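Local coordinates for protein UDP-N-Acetylenolpyruvylglucosamine Reductase (Thermus caldophilus, PDB 2GQT) that probably uses FAD and NADPH to reduce UDP-N-acetylenolpyruvylglucosamine to UDP-N-acetylmuramate, a step in building the bacterial cell wall, at residues A[63-66]-A[67-71]. Numbering follows the deposited sequence.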
# COMPACT_ATOMS: atom_id res chain seq x y z
N ILE A 63 1.24 3.31 14.30
CA ILE A 63 -0.10 2.83 14.59
C ILE A 63 -0.58 1.83 13.54
O ILE A 63 -0.48 2.09 12.33
CB ILE A 63 -1.09 4.01 14.68
CG1 ILE A 63 -0.72 4.94 15.83
CG2 ILE A 63 -2.52 3.50 14.84
CD1 ILE A 63 -1.51 6.22 15.88
N ARG A 64 -1.06 0.69 14.02
CA ARG A 64 -1.73 -0.33 13.21
C ARG A 64 -3.18 -0.37 13.64
O ARG A 64 -3.48 -0.40 14.83
CB ARG A 64 -1.13 -1.72 13.48
CG ARG A 64 0.22 -2.00 12.90
CD ARG A 64 0.52 -3.48 13.01
NE ARG A 64 0.17 -4.09 14.30
CZ ARG A 64 0.23 -5.39 14.54
NH1 ARG A 64 0.61 -6.22 13.57
NH2 ARG A 64 -0.09 -5.88 15.73
N LEU A 65 -4.08 -0.42 12.66
CA LEU A 65 -5.51 -0.49 12.93
C LEU A 65 -6.00 -1.92 12.88
O LEU A 65 -5.88 -2.59 11.85
CB LEU A 65 -6.28 0.35 11.91
CG LEU A 65 -5.91 1.83 11.81
CD1 LEU A 65 -6.68 2.44 10.65
CD2 LEU A 65 -6.19 2.58 13.11
N ALA A 66 -6.53 -2.38 14.00
CA ALA A 66 -7.06 -3.73 14.10
C ALA A 66 -8.43 -3.67 14.78
O ALA A 66 -9.09 -2.63 14.74
CB ALA A 66 -6.08 -4.62 14.86
N GLY A 67 -8.89 -4.78 15.37
CA GLY A 67 -10.17 -4.78 16.09
C GLY A 67 -11.31 -4.30 15.22
O GLY A 67 -11.53 -4.81 14.12
N GLU A 68 -12.04 -3.29 15.69
CA GLU A 68 -13.19 -2.79 14.95
C GLU A 68 -12.80 -2.24 13.57
O GLU A 68 -13.63 -2.19 12.65
CB GLU A 68 -13.93 -1.72 15.75
CG GLU A 68 -13.22 -0.37 15.83
CD GLU A 68 -14.07 0.69 16.47
OE1 GLU A 68 -14.30 0.60 17.70
OE2 GLU A 68 -14.50 1.63 15.77
N PHE A 69 -11.53 -1.87 13.41
CA PHE A 69 -11.05 -1.32 12.14
C PHE A 69 -10.77 -2.40 11.09
O PHE A 69 -10.44 -2.08 9.96
CB PHE A 69 -9.83 -0.42 12.37
CG PHE A 69 -10.09 0.70 13.33
CD1 PHE A 69 -9.55 0.66 14.61
CD2 PHE A 69 -10.90 1.77 12.98
CE1 PHE A 69 -9.80 1.68 15.52
CE2 PHE A 69 -11.16 2.80 13.89
CZ PHE A 69 -10.61 2.74 15.16
N GLN A 70 -10.90 -3.68 11.47
CA GLN A 70 -10.70 -4.81 10.55
C GLN A 70 -12.03 -5.53 10.23
O GLN A 70 -12.06 -6.53 9.50
CB GLN A 70 -9.72 -5.82 11.15
CG GLN A 70 -8.24 -5.58 10.95
CD GLN A 70 -7.41 -6.68 11.59
OE1 GLN A 70 -6.68 -7.40 10.92
NE2 GLN A 70 -7.57 -6.83 12.90
N THR A 71 -13.13 -5.04 10.77
CA THR A 71 -14.40 -5.63 10.40
C THR A 71 -15.00 -4.88 9.21
O THR A 71 -14.66 -3.71 8.95
CB THR A 71 -15.38 -5.66 11.58
OG1 THR A 71 -15.68 -4.32 11.96
CG2 THR A 71 -14.78 -6.38 12.78
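A tight turn into a short 3-10 segment at the end of strand 61-65, in the FAD-binding domain, brings Phe69 back against Leu65 and Ala66. Phe69 N donates to Ala66 O at 2.9 Å, and the next step repeats the i to i+3 spacing, Gln70 N to Gly67 O. The donor stands well above the plane of the Ala66 carbonyl, and the bond is bent, 144° at the hydrogen. Phe69 CB rests 3.7 Å from Leu65 CB. With CG anti to its own carbonyl carbon (chi1 -56°), the Phe69 ring lies between two aliphatic groups: Leu65 CD2 is offset toward the rim of one face, and Glu68 CG sits over the centre of the other. Ala66 O approaches the ring edge, 3.3 Å from CD1 of Phe69. Gln70 lays its extended chain beside Ala66, NE2 coming 3.3 Å from Ala66 CB. With a serine in place of Phe69 the ring is gone, and Leu65 CD2 and Glu68 CG would probably face a gap. Glu68 OE2 forms a salt bridge with Arg164 of strand 161-171, a strand that also brings Ile161 onto Leu65 and Thr163 onto Phe69; Val28 of strand 22-28 packs on Phe69, and Leu65 reaches Leu34 of helix 31-37 and the bound FAD.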